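Putative dehydrogenase (Pseudomonas fluorescens, PDB 6UUG) acts as MsuC, the methanesulfinate monooxygenase of a two-component flavin-dependent system that serves bacterial sulfur assimilation. Local coordinates at residues V116-R121 against E323-G328; E49-G54 against H379-R384; Y274-T279 against E289-P294; I263-F268 against G309-V314. All blocks are in the same frame, centred on the assembly; numbering follows the deposited sequence.

How the interactions relate
Interactions 1 and 2 both join the N-terminal helical region to the C-terminal one, on opposite sides of the chain's centre, yet interaction 1 is apolar packing on an indole and interaction 2 a buried, hydrated salt bridge. Interactions 3 and 4 both use helix 247-277: interaction 4 ties its middle to helix 294-327 by a partly buried ion pair, and interaction 3 folds its end against the following loop at the surface. Interactions 2 and 4 touch, His379 packing on Ala267, whereas the centres of interactions 1 and 3 lie about 49 Å apart.

Interaction 1: V116-R121 against E323-G328; sequences VRLFSR and EAWAKG
Trp325 and Leu118 meet where two helical regions of the acyl-CoA dehydrogenase fold come together: the end of helix 100-119, in the N-terminal region, and the end of helix 294-327, in the C-terminal one. The backbones stay well apart, with 9.3 Å between Leu118 CA and Gly328 CA, the nearest CA pair of the two segments, and the indole spans the interval. With CG anti to the backbone N (chi1 -177°), Trp325 sends its six-membered ring toward the other helix.

The contact across the segments is apolar. Leu118 CD2 comes 3.6 Å from Trp325 CZ3, and Leu118 CG and CD1 pack close behind it, so one corner of the ring rests against the leucine fork. Arg117 contributes its aliphatic stem rather than its charge: its CG lies 3.9 Å from Trp325 CH2, and both side chains approach the ring obliquely. The guanidinium lies beyond the contact, its plane turned 68° from the indole. Trp85 meets Trp325 edge-to-face, and Phe244 and Ile251 add to the apolar setting.

No hydrogen bond crosses the contact. At the end of the first helix, Ser120 leaves helical geometry and turns its hydroxyl back on the chain. Val116 O thus accepts two donors from opposite faces of its plane, Ser120 N at 3.2 Å and Ser120 OG at 2.7 Å.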
loop_
_atom_site.group_PDB
_atom_site.type_symbol
_atom_site.label_atom_id
_atom_site.label_comp_id
_atom_site.label_asym_id
_atom_site.label_seq_id
_atom_site.Cartn_x
_atom_site.Cartn_y
_atom_site.Cartn_z
ATOM N N VAL A 116 -21.081 29.445 19.979
ATOM C CA VAL A 116 -21.543 30.540 20.831
ATOM C C VAL A 116 -21.007 30.366 22.248
ATOM O O VAL A 116 -20.644 31.346 22.917
ATOM C CB VAL A 116 -23.086 30.680 20.798
ATOM C CG1 VAL A 116 -23.571 31.010 19.405
ATOM C CG2 VAL A 116 -23.798 29.454 21.331
ATOM N N ARG A 117 -20.895 29.117 22.713
ATOM C CA ARG A 117 -20.402 28.875 24.067
ATOM C C ARG A 117 -18.967 29.358 24.227
ATOM O O ARG A 117 -18.613 29.950 25.253
ATOM C CB ARG A 117 -20.500 27.383 24.400
ATOM C CG ARG A 117 -19.765 26.962 25.688
ATOM C CD ARG A 117 -20.445 27.547 26.917
ATOM N NE ARG A 117 -19.731 27.244 28.161
ATOM C CZ ARG A 117 -18.699 27.940 28.641
ATOM N NH1 ARG A 117 -18.216 28.992 27.990
ATOM N NH2 ARG A 117 -18.140 27.578 29.787
ATOM N N LEU A 118 -18.128 29.125 23.218
ATOM C CA LEU A 118 -16.710 29.436 23.328
ATOM C C LEU A 118 -16.362 30.866 22.939
ATOM O O LEU A 118 -15.355 31.400 23.433
ATOM C CB LEU A 118 -15.902 28.465 22.461
ATOM C CG LEU A 118 -15.875 27.005 22.914
ATOM C CD1 LEU A 118 -15.219 26.134 21.836
ATOM C CD2 LEU A 118 -15.127 26.864 24.228
ATOM N N PHE A 119 -17.162 31.500 22.074
ATOM C CA PHE A 119 -16.799 32.781 21.469
ATOM C C PHE A 119 -17.529 33.986 22.058
ATOM O O PHE A 119 -17.137 35.120 21.759
ATOM C CB PHE A 119 -17.065 32.781 19.954
ATOM C CG PHE A 119 -16.169 31.880 19.145
ATOM C CD1 PHE A 119 -15.103 31.203 19.716
ATOM C CD2 PHE A 119 -16.406 31.726 17.785
ATOM C CE1 PHE A 119 -14.287 30.376 18.941
ATOM C CE2 PHE A 119 -15.598 30.910 16.998
ATOM C CZ PHE A 119 -14.533 30.232 17.577
ATOM N N SER A 120 -18.571 33.793 22.869
ATOM C CA SER A 120 -19.403 34.915 23.306
ATOM C C SER A 120 -19.548 34.910 24.828
ATOM O O SER A 120 -19.044 34.028 25.529
ATOM C CB SER A 120 -20.783 34.881 22.631
ATOM O OG SER A 120 -21.595 33.828 23.130
ATOM N N ARG A 121 -20.254 35.920 25.335
ATOM C CA ARG A 121 -20.417 36.146 26.765
ATOM C C ARG A 121 -21.559 35.295 27.330
ATOM O O ARG A 121 -22.513 34.981 26.616
ATOM C CB ARG A 121 -20.694 37.623 27.028
ATOM C CG ARG A 121 -19.582 38.556 26.568
ATOM C CD ARG A 121 -19.982 40.019 26.669
ATOM N NE ARG A 121 -20.713 40.480 25.490
ATOM C CZ ARG A 121 -22.017 40.735 25.473
ATOM N NH1 ARG A 121 -22.736 40.576 26.577
ATOM N NH2 ARG A 121 -22.605 41.154 24.356
ATOM N N GLU A 323 -11.285 15.977 28.721
ATOM C CA GLU A 323 -10.398 16.492 29.764
ATOM C C GLU A 323 -10.031 17.950 29.507
ATOM O O GLU A 323 -10.004 18.761 30.440
ATOM C CB GLU A 323 -9.143 15.609 29.871
ATOM C CG GLU A 323 -9.453 14.191 30.373
ATOM C CD GLU A 323 -8.316 13.176 30.196
ATOM O OE1 GLU A 323 -7.218 13.537 29.704
ATOM O OE2 GLU A 323 -8.535 11.996 30.553
ATOM N N ALA A 324 -9.792 18.316 28.242
ATOM C CA ALA A 324 -9.475 19.706 27.921
ATOM C C ALA A 324 -10.667 20.623 28.173
ATOM O O ALA A 324 -10.510 21.714 28.740
ATOM C CB ALA A 324 -9.019 19.825 26.455
ATOM N N TRP A 325 -11.859 20.213 27.717
ATOM C CA TRP A 325 -13.063 21.017 27.908
ATOM C C TRP A 325 -13.295 21.302 29.386
ATOM O O TRP A 325 -13.685 22.416 29.764
ATOM C CB TRP A 325 -14.269 20.290 27.315
ATOM C CG TRP A 325 -15.543 21.058 27.393
ATOM C CD1 TRP A 325 -16.477 21.010 28.409
ATOM C CD2 TRP A 325 -16.035 22.004 26.440
ATOM N NE1 TRP A 325 -17.515 21.869 28.128
ATOM C CE2 TRP A 325 -17.263 22.496 26.932
ATOM C CE3 TRP A 325 -15.548 22.500 25.221
ATOM C CZ2 TRP A 325 -18.019 23.435 26.239
ATOM C CZ3 TRP A 325 -16.312 23.427 24.526
ATOM C CH2 TRP A 325 -17.529 23.889 25.040
ATOM N N ALA A 326 -13.046 20.305 30.235
ATOM C CA ALA A 326 -13.296 20.460 31.670
ATOM C C ALA A 326 -12.400 21.509 32.316
ATOM O O ALA A 326 -12.729 22.005 33.405
ATOM C CB ALA A 326 -13.116 19.118 32.378
ATOM N N LYS A 327 -11.278 21.860 31.688
ATOM C CA LYS A 327 -10.407 22.889 32.247
ATOM C C LYS A 327 -10.918 24.292 31.968
ATOM O O LYS A 327 -10.515 25.236 32.661
ATOM C CB LYS A 327 -8.981 22.723 31.719
ATOM C CG LYS A 327 -8.425 21.350 32.082
ATOM C CD LYS A 327 -6.931 21.344 32.269
ATOM C CE LYS A 327 -6.474 19.958 32.702
ATOM N NZ LYS A 327 -7.091 18.895 31.840
ATOM N N GLY A 328 -11.806 24.447 30.994
ATOM C CA GLY A 328 -12.378 25.732 30.681
ATOM C C GLY A 328 -11.321 26.749 30.312
ATOM O O GLY A 328 -10.289 26.429 29.708
#

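Interaction 2: E49-G54 against H379-R384; sequences ERDERG and HWRNLR
Asp51 OD2 is held by two arginines, Arg381 across the contact and Arg375 from a nearby loop. The bond from Arg381 NH2 to Asp51 OD2 measures 2.8 Å and is nearly straight at 165°, reaching the oxygen on its syn side somewhat out of the carboxylate plane. Beside it, Arg381 NH1 gives a weak second bond to Asp51 OD1 at 3.4 Å. The salt bridge is therefore forked but lopsided, and the planes of the carboxylate and the guanidinium are 33° apart. Asp51 approaches the edge of that group, and a bend at chi3 (-81°) of Arg381 helps to present both terminal nitrogens.

Asp51 OD1 and Asn382 do not bond directly; two waters join them. One water donates to Asp51 OD1 at 2.7 Å and to Asn382 OD1 at 2.8 Å, while the other donates to Asp51 OD1 and accepts from Asn382 ND2. The second shell fixes the groups further: Asp377 takes Arg381 NE, Ile211 O takes Arg381 NH1, and Gln213 N donates to Asn382 OD1. With all three touching residues buried, such neighbouring positive charge would be expected to stabilise the aspartate anion. The result is a hydrated, buried ion-pair network joining helix 32-53 to helix 378-386, the N-terminal to the C-terminal helical region of an acyl-CoA dehydrogenase fold.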
loop_
_atom_site.group_PDB
_atom_site.type_symbol
_atom_site.label_atom_id
_atom_site.label_comp_id
_atom_site.label_asym_id
_atom_site.label_seq_id
_atom_site.Cartn_x
_atom_site.Cartn_y
_atom_site.Cartn_z
ATOM N N GLU A 49 -33.070 5.050 -0.213
ATOM C CA GLU A 49 -33.932 5.864 -1.067
ATOM C C GLU A 49 -33.618 7.350 -0.930
ATOM O O GLU A 49 -33.702 8.103 -1.906
ATOM C CB GLU A 49 -35.403 5.597 -0.729
ATOM N N ARG A 50 -33.265 7.797 0.278
ATOM C CA ARG A 50 -33.000 9.217 0.476
ATOM C C ARG A 50 -31.626 9.626 -0.050
ATOM O O ARG A 50 -31.425 10.799 -0.390
ATOM C CB ARG A 50 -33.140 9.576 1.964
ATOM C CG ARG A 50 -34.571 9.449 2.485
ATOM C CD ARG A 50 -34.716 9.934 3.920
ATOM N NE ARG A 50 -34.197 8.967 4.886
ATOM C CZ ARG A 50 -33.033 9.095 5.521
ATOM N NH1 ARG A 50 -32.271 10.157 5.308
ATOM N NH2 ARG A 50 -32.643 8.168 6.381
ATOM N N ASP A 51 -30.666 8.693 -0.102
ATOM C CA ASP A 51 -29.393 8.990 -0.752
ATOM C C ASP A 51 -29.604 9.316 -2.227
ATOM O O ASP A 51 -28.951 10.209 -2.774
ATOM C CB ASP A 51 -28.435 7.809 -0.584
ATOM C CG ASP A 51 -27.159 7.970 -1.388
ATOM O OD1 ASP A 51 -26.277 8.750 -0.965
ATOM O OD2 ASP A 51 -27.044 7.311 -2.445
ATOM N N GLU A 52 -30.542 8.618 -2.871
ATOM C CA GLU A 52 -30.890 8.919 -4.257
ATOM C C GLU A 52 -31.639 10.244 -4.365
ATOM O O GLU A 52 -31.319 11.082 -5.216
ATOM C CB GLU A 52 -31.727 7.778 -4.837
ATOM C CG GLU A 52 -32.384 8.106 -6.176
ATOM C CD GLU A 52 -33.420 7.075 -6.585
ATOM O OE1 GLU A 52 -33.629 6.107 -5.822
ATOM O OE2 GLU A 52 -34.027 7.234 -7.667
ATOM N N ARG A 53 -32.630 10.455 -3.493
ATOM C CA ARG A 53 -33.495 11.627 -3.608
ATOM C C ARG A 53 -32.740 12.922 -3.329
ATOM O O ARG A 53 -32.957 13.929 -4.013
ATOM C CB ARG A 53 -34.687 11.488 -2.660
ATOM C CG ARG A 53 -35.427 12.796 -2.390
ATOM C CD ARG A 53 -36.886 12.569 -2.022
ATOM N NE ARG A 53 -37.076 12.183 -0.625
ATOM C CZ ARG A 53 -37.205 10.929 -0.199
ATOM N NH1 ARG A 53 -37.164 9.921 -1.063
ATOM N NH2 ARG A 53 -37.380 10.682 1.094
ATOM N N GLY A 54 -31.852 12.920 -2.338
ATOM C CA GLY A 54 -31.232 14.175 -1.958
ATOM C C GLY A 54 -32.243 15.081 -1.262
ATOM O O GLY A 54 -33.277 14.640 -0.751
ATOM N N HIS A 379 -21.443 4.596 0.989
ATOM C CA HIS A 379 -20.446 4.800 2.036
ATOM C C HIS A 379 -19.159 5.358 1.445
ATOM O O HIS A 379 -18.632 6.361 1.926
ATOM C CB HIS A 379 -20.154 3.494 2.774
ATOM C CG HIS A 379 -21.379 2.789 3.272
ATOM N ND1 HIS A 379 -22.158 3.284 4.296
ATOM C CD2 HIS A 379 -21.942 1.613 2.903
ATOM C CE1 HIS A 379 -23.157 2.449 4.527
ATOM N NE2 HIS A 379 -23.052 1.429 3.693
ATOM N N TRP A 380 -18.643 4.723 0.386
ATOM C CA TRP A 380 -17.436 5.247 -0.255
ATOM C C TRP A 380 -17.658 6.679 -0.745
ATOM O O TRP A 380 -16.816 7.556 -0.521
ATOM C CB TRP A 380 -16.996 4.333 -1.416
ATOM C CG TRP A 380 -15.652 4.746 -2.024
ATOM C CD1 TRP A 380 -14.403 4.309 -1.654
ATOM C CD2 TRP A 380 -15.446 5.686 -3.092
ATOM N NE1 TRP A 380 -13.434 4.929 -2.431
ATOM C CE2 TRP A 380 -14.049 5.777 -3.313
ATOM C CE3 TRP A 380 -16.305 6.454 -3.884
ATOM C CZ2 TRP A 380 -13.496 6.598 -4.316
ATOM C CZ3 TRP A 380 -15.749 7.274 -4.888
ATOM C CH2 TRP A 380 -14.357 7.352 -5.067
ATOM N N ARG A 381 -18.788 6.943 -1.422
ATOM C CA ARG A 381 -19.011 8.291 -1.961
ATOM C C ARG A 381 -19.075 9.337 -0.856
ATOM O O ARG A 381 -18.556 10.452 -1.007
ATOM C CB ARG A 381 -20.306 8.346 -2.772
ATOM C CG ARG A 381 -20.209 7.701 -4.125
ATOM C CD ARG A 381 -21.483 7.985 -4.911
ATOM N NE ARG A 381 -22.579 7.097 -4.540
ATOM C CZ ARG A 381 -23.639 7.439 -3.808
ATOM N NH1 ARG A 381 -23.776 8.672 -3.323
ATOM N NH2 ARG A 381 -24.577 6.533 -3.562
ATOM N N ASN A 382 -19.760 9.012 0.238
ATOM C CA ASN A 382 -19.863 9.949 1.352
ATOM C C ASN A 382 -18.492 10.233 1.949
ATOM O O ASN A 382 -18.136 11.387 2.214
ATOM C CB ASN A 382 -20.804 9.376 2.417
ATOM C CG ASN A 382 -22.257 9.386 1.976
ATOM O OD1 ASN A 382 -22.633 10.136 1.078
ATOM N ND2 ASN A 382 -23.080 8.557 2.616
ATOM N N LEU A 383 -17.716 9.184 2.191
ATOM C CA LEU A 383 -16.408 9.387 2.795
ATOM C C LEU A 383 -15.450 10.040 1.810
ATOM O O LEU A 383 -14.650 10.893 2.193
ATOM C CB LEU A 383 -15.859 8.051 3.297
ATOM C CG LEU A 383 -14.629 8.072 4.190
ATOM C CD1 LEU A 383 -14.861 8.975 5.386
ATOM C CD2 LEU A 383 -14.335 6.641 4.644
ATOM N N ARG A 384 -15.524 9.672 0.528
ATOM C CA ARG A 384 -14.658 10.320 -0.455
ATOM C C ARG A 384 -14.886 11.823 -0.491
ATOM O O ARG A 384 -13.929 12.597 -0.623
ATOM C CB ARG A 384 -14.895 9.734 -1.857
ATOM C CG ARG A 384 -14.122 10.425 -3.009
ATOM C CD ARG A 384 -12.627 10.109 -2.983
ATOM N NE ARG A 384 -11.953 10.819 -1.886
ATOM C CZ ARG A 384 -10.665 10.726 -1.584
ATOM N NH1 ARG A 384 -10.187 11.371 -0.506
ATOM N NH2 ARG A 384 -9.847 9.986 -2.328
HETATM O O HOH W 1 -25.141 10.987 0.115
HETATM O O HOH W 2 -26.025 8.451 2.012
#

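Interaction 3: Y274-T279 against E289-P294; sequences YTLSET and EVREDP
Leu276 sets a methyl group over the face of the guanidinium of Arg291: Leu276 CD2 sits 3.7 Å from Arg291 CZ, above the centre of the group, and the two side chains cross at about a right angle. Arg291 reaches this position by a folded route, its CG lodged between the backbone N and the carbonyl carbon (chi1 76°) and its chain bent twice beyond. Its charge has a long, out-of-plane electrostatic partner in Glu289.

Val290 is the other centre. Its CG1, anti to the backbone N, touches two threonine methyls, at 4.0 Å from both Thr275 CG2 and Thr279 CG2. The Thr279 side chain crosses it nearly perpendicularly, and that of Thr275 comes in obliquely. The other methyl, Val290 CG2, comes close to the backbone of Thr279, 3.2 Å from Thr279 O. The threonine hydroxyls look to other partners: Thr275 OG1 bonds with Tyr300 OH, and Thr279 OG1 with Thr365 O.

The contact closes the loop between helices 247-277 and 294-327 at the protein surface, with helix 362-365 beside Thr275 and Leu404 of the third subunit packed against Thr275, Leu276 and Arg291.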
loop_
_atom_site.group_PDB
_atom_site.type_symbol
_atom_site.label_atom_id
_atom_site.label_comp_id
_atom_site.label_asym_id
_atom_site.label_seq_id
_atom_site.Cartn_x
_atom_site.Cartn_y
_atom_site.Cartn_z
ATOM N N TYR A 274 -24.113 -8.896 3.863
ATOM C CA TYR A 274 -24.212 -9.335 2.476
ATOM C C TYR A 274 -23.364 -10.576 2.230
ATOM O O TYR A 274 -23.825 -11.530 1.592
ATOM C CB TYR A 274 -23.812 -8.191 1.539
ATOM C CG TYR A 274 -24.284 -8.407 0.124
ATOM C CD1 TYR A 274 -23.544 -9.183 -0.760
ATOM C CD2 TYR A 274 -25.480 -7.858 -0.324
ATOM C CE1 TYR A 274 -23.972 -9.402 -2.057
ATOM C CE2 TYR A 274 -25.918 -8.070 -1.631
ATOM C CZ TYR A 274 -25.155 -8.844 -2.489
ATOM O OH TYR A 274 -25.570 -9.077 -3.784
ATOM N N THR A 275 -22.125 -10.593 2.749
ATOM C CA THR A 275 -21.254 -11.753 2.608
ATOM C C THR A 275 -21.920 -13.013 3.141
ATOM O O THR A 275 -21.853 -14.077 2.510
ATOM C CB THR A 275 -19.924 -11.506 3.334
ATOM O OG1 THR A 275 -19.250 -10.409 2.691
ATOM C CG2 THR A 275 -19.027 -12.749 3.269
ATOM N N LEU A 276 -22.575 -12.903 4.298
ATOM C CA LEU A 276 -23.179 -14.054 4.955
ATOM C C LEU A 276 -24.531 -14.447 4.368
ATOM O O LEU A 276 -24.962 -15.586 4.568
ATOM C CB LEU A 276 -23.337 -13.770 6.447
ATOM C CG LEU A 276 -22.027 -13.529 7.202
ATOM C CD1 LEU A 276 -22.294 -13.120 8.648
ATOM C CD2 LEU A 276 -21.154 -14.779 7.128
ATOM N N SER A 277 -25.202 -13.545 3.654
ATOM C CA SER A 277 -26.577 -13.748 3.205
ATOM C C SER A 277 -26.714 -13.996 1.713
ATOM O O SER A 277 -27.565 -14.792 1.305
ATOM C CB SER A 277 -27.444 -12.534 3.574
ATOM O OG SER A 277 -27.404 -12.272 4.971
ATOM N N GLU A 278 -25.905 -13.330 0.884
ATOM C CA GLU A 278 -26.171 -13.269 -0.552
ATOM C C GLU A 278 -24.986 -13.686 -1.422
ATOM O O GLU A 278 -25.181 -14.162 -2.547
ATOM C CB GLU A 278 -26.603 -11.848 -0.937
ATOM C CG GLU A 278 -27.798 -11.318 -0.159
ATOM C CD GLU A 278 -29.111 -11.966 -0.581
ATOM O OE1 GLU A 278 -29.185 -12.465 -1.725
ATOM O OE2 GLU A 278 -30.061 -11.979 0.236
ATOM N N THR A 279 -23.760 -13.490 -0.938
ATOM C CA THR A 279 -22.584 -13.738 -1.766
ATOM C C THR A 279 -22.423 -15.234 -2.030
ATOM O O THR A 279 -22.576 -16.058 -1.122
ATOM C CB THR A 279 -21.331 -13.169 -1.089
ATOM O OG1 THR A 279 -21.519 -11.766 -0.841
ATOM C CG2 THR A 279 -20.092 -13.356 -1.962
ATOM N N GLU A 289 -18.617 -22.749 1.346
ATOM C CA GLU A 289 -19.269 -21.561 1.872
ATOM C C GLU A 289 -18.314 -20.373 1.820
ATOM O O GLU A 289 -17.117 -20.511 2.107
ATOM C CB GLU A 289 -19.754 -21.791 3.304
ATOM C CG GLU A 289 -21.153 -22.384 3.374
ATOM C CD GLU A 289 -21.787 -22.211 4.739
ATOM O OE1 GLU A 289 -21.093 -22.462 5.749
ATOM O OE2 GLU A 289 -22.974 -21.810 4.804
ATOM N N VAL A 290 -18.856 -19.212 1.438
ATOM C CA VAL A 290 -18.046 -17.999 1.329
ATOM C C VAL A 290 -17.358 -17.697 2.652
ATOM O O VAL A 290 -16.205 -17.246 2.680
ATOM C CB VAL A 290 -18.916 -16.809 0.879
ATOM C CG1 VAL A 290 -18.059 -15.572 0.673
ATOM C CG2 VAL A 290 -19.648 -17.139 -0.390
ATOM N N ARG A 291 -18.046 -17.949 3.765
ATOM C CA ARG A 291 -17.539 -17.555 5.075
ATOM C C ARG A 291 -16.359 -18.398 5.537
ATOM O O ARG A 291 -15.811 -18.116 6.607
ATOM C CB ARG A 291 -18.656 -17.608 6.119
ATOM C CG ARG A 291 -19.020 -19.016 6.589
ATOM C CD ARG A 291 -20.522 -19.238 6.487
ATOM N NE ARG A 291 -21.293 -18.649 7.581
ATOM C CZ ARG A 291 -22.555 -18.228 7.466
ATOM N NH1 ARG A 291 -23.188 -17.725 8.523
ATOM N NH2 ARG A 291 -23.181 -18.288 6.291
ATOM N N GLU A 292 -15.949 -19.401 4.762
ATOM C CA GLU A 292 -14.734 -20.156 5.020
ATOM C C GLU A 292 -13.649 -19.918 3.978
ATOM O O GLU A 292 -12.578 -20.522 4.071
ATOM C CB GLU A 292 -15.062 -21.652 5.111
ATOM C CG GLU A 292 -15.852 -21.997 6.362
ATOM C CD GLU A 292 -16.403 -23.410 6.349
ATOM O OE1 GLU A 292 -16.448 -24.029 5.264
ATOM O OE2 GLU A 292 -16.794 -23.902 7.429
ATOM N N ASP A 293 -13.894 -19.056 2.993
ATOM C CA ASP A 293 -12.924 -18.839 1.924
ATOM C C ASP A 293 -11.702 -18.116 2.482
ATOM O O ASP A 293 -11.856 -17.120 3.199
ATOM C CB ASP A 293 -13.574 -18.036 0.793
ATOM C CG ASP A 293 -12.630 -17.771 -0.357
ATOM O OD1 ASP A 293 -11.771 -16.883 -0.226
ATOM O OD2 ASP A 293 -12.726 -18.464 -1.396
ATOM N N PRO A 294 -10.485 -18.595 2.212
ATOM C CA PRO A 294 -9.313 -18.028 2.904
ATOM C C PRO A 294 -9.031 -16.592 2.498
ATOM O O PRO A 294 -8.518 -15.804 3.303
ATOM C CB PRO A 294 -8.171 -18.968 2.491
ATOM C CG PRO A 294 -8.612 -19.522 1.163
ATOM C CD PRO A 294 -10.110 -19.671 1.274
#

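Interaction 4: I263-F268 against G309-V314; sequences IAEGAF and GIRLLV
Segments 263-268 and 309-314 run in roughly opposite directions, and their nearest CA atoms, Glu265 CA and Arg311 CA, are 9.6 Å apart. That separation is wide enough for the two long side chains to reach across and meet between the backbones.

A single carboxylate oxygen does the work. Arg311 NE donates to Glu265 OE2 at 2.7 Å, with an almost straight N-H...O angle of 167°, and the oxygen receives it through its anti lone pair, the one facing away from OE1. Arg311 NH2 adds a weak and more bent bond to the same Glu265 OE2, at 3.3 Å. The oxygen thus lies at the guanidinium edge, close to its plane, on the side where NE and NH2 lie next to each other. Because OE2 takes both bonds, this is not the paired, two-oxygen form of the bridge; the flat groups are 54° apart. Arg311 runs extended from CG to NE (chi3 177°), which carries its NE-bearing edge over to the glutamate.

Each charge has another partner: Arg93 also bridges to Glu265 OE2, and Glu308 pairs with Arg311 NH1. Two arginines meeting on OE2 probably offset its buried charge. The ion pair links the successive helices 247-277 and 294-327 of the C-terminal helical bundle, where helix 333-360 packs on Ala267, Ile310 and Leu313, and the third subunit reaches Phe268, Leu312 and Leu313.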
loop_
_atom_site.group_PDB
_atom_site.type_symbol
_atom_site.label_atom_id
_atom_site.label_comp_id
_atom_site.label_asym_id
_atom_site.label_seq_id
_atom_site.Cartn_x
_atom_site.Cartn_y
_atom_site.Cartn_z
ATOM N N ILE A 263 -18.995 5.892 9.286
ATOM C CA ILE A 263 -19.235 5.451 7.908
ATOM C C ILE A 263 -18.548 4.111 7.641
ATOM O O ILE A 263 -19.154 3.175 7.102
ATOM C CB ILE A 263 -18.761 6.524 6.913
ATOM C CG1 ILE A 263 -19.650 7.769 6.964
ATOM C CG2 ILE A 263 -18.732 5.946 5.506
ATOM C CD1 ILE A 263 -19.012 8.983 6.273
ATOM N N ALA A 264 -17.266 4.003 8.013
ATOM C CA ALA A 264 -16.530 2.752 7.828
ATOM C C ALA A 264 -17.164 1.598 8.605
ATOM O O ALA A 264 -17.236 0.471 8.099
ATOM C CB ALA A 264 -15.067 2.949 8.237
ATOM N N GLU A 265 -17.630 1.860 9.838
ATOM C CA GLU A 265 -18.265 0.805 10.629
ATOM C C GLU A 265 -19.586 0.367 10.003
ATOM O O GLU A 265 -19.917 -0.827 9.992
ATOM C CB GLU A 265 -18.492 1.294 12.070
ATOM C CG GLU A 265 -17.213 1.420 12.884
ATOM C CD GLU A 265 -17.456 1.855 14.319
ATOM O OE1 GLU A 265 -18.232 2.805 14.544
ATOM O OE2 GLU A 265 -16.841 1.239 15.220
ATOM N N GLY A 266 -20.349 1.312 9.458
ATOM C CA GLY A 266 -21.612 0.939 8.840
ATOM C C GLY A 266 -21.399 0.177 7.549
ATOM O O GLY A 266 -22.083 -0.819 7.276
ATOM N N ALA A 267 -20.416 0.609 6.757
ATOM C CA ALA A 267 -20.052 -0.117 5.543
ATOM C C ALA A 267 -19.622 -1.538 5.869
ATOM O O ALA A 267 -20.039 -2.500 5.210
ATOM C CB ALA A 267 -18.928 0.621 4.810
ATOM N N PHE A 268 -18.771 -1.685 6.890
ATOM C CA PHE A 268 -18.313 -2.999 7.314
ATOM C C PHE A 268 -19.487 -3.886 7.710
ATOM O O PHE A 268 -19.569 -5.045 7.292
ATOM C CB PHE A 268 -17.342 -2.841 8.488
ATOM C CG PHE A 268 -17.002 -4.125 9.191
ATOM C CD1 PHE A 268 -15.945 -4.912 8.757
ATOM C CD2 PHE A 268 -17.700 -4.510 10.335
ATOM C CE1 PHE A 268 -15.609 -6.105 9.423
ATOM C CE2 PHE A 268 -17.366 -5.688 11.013
ATOM C CZ PHE A 268 -16.323 -6.486 10.551
ATOM N N GLY A 309 -7.720 -0.192 15.130
ATOM C CA GLY A 309 -6.793 0.920 15.288
ATOM C C GLY A 309 -7.477 2.276 15.230
ATOM O O GLY A 309 -7.186 3.158 16.047
ATOM N N ILE A 310 -8.388 2.467 14.254
ATOM C CA ILE A 310 -9.122 3.735 14.160
ATOM C C ILE A 310 -9.932 3.966 15.430
ATOM O O ILE A 310 -9.930 5.064 15.998
ATOM C CB ILE A 310 -10.053 3.756 12.934
ATOM C CG1 ILE A 310 -9.281 3.580 11.639
ATOM C CG2 ILE A 310 -10.782 5.096 12.865
ATOM C CD1 ILE A 310 -10.204 3.225 10.511
ATOM N N ARG A 311 -10.654 2.933 15.872
ATOM C CA ARG A 311 -11.510 3.077 17.050
ATOM C C ARG A 311 -10.725 3.598 18.249
ATOM O O ARG A 311 -11.149 4.545 18.915
ATOM C CB ARG A 311 -12.162 1.733 17.387
ATOM C CG ARG A 311 -13.321 1.353 16.449
ATOM C CD ARG A 311 -13.666 -0.135 16.580
ATOM N NE ARG A 311 -14.820 -0.498 15.746
ATOM C CZ ARG A 311 -15.069 -1.725 15.294
ATOM N NH1 ARG A 311 -14.253 -2.728 15.594
ATOM N NH2 ARG A 311 -16.147 -1.957 14.553
ATOM N N LEU A 312 -9.573 2.983 18.546
ATOM C CA LEU A 312 -8.822 3.431 19.720
ATOM C C LEU A 312 -8.301 4.860 19.554
ATOM O O LEU A 312 -8.295 5.643 20.522
ATOM C CB LEU A 312 -7.677 2.468 20.012
ATOM C CG LEU A 312 -8.082 1.040 20.399
ATOM C CD1 LEU A 312 -6.831 0.263 20.844
ATOM C CD2 LEU A 312 -9.158 1.037 21.494
ATOM N N LEU A 313 -7.823 5.214 18.357
ATOM C CA LEU A 313 -7.329 6.576 18.152
ATOM C C LEU A 313 -8.448 7.599 18.296
ATOM O O LEU A 313 -8.250 8.670 18.892
ATOM C CB LEU A 313 -6.674 6.701 16.774
ATOM C CG LEU A 313 -5.311 6.040 16.582
ATOM C CD1 LEU A 313 -5.029 6.045 15.045
ATOM C CD2 LEU A 313 -4.245 6.825 17.362
ATOM N N VAL A 314 -9.624 7.300 17.733
ATOM C CA VAL A 314 -10.748 8.227 17.824
ATOM C C VAL A 314 -11.211 8.361 19.275
ATOM O O VAL A 314 -11.462 9.469 19.772
ATOM C CB VAL A 314 -11.886 7.768 16.894
ATOM C CG1 VAL A 314 -13.133 8.611 17.114
ATOM C CG2 VAL A 314 -11.437 7.895 15.441
#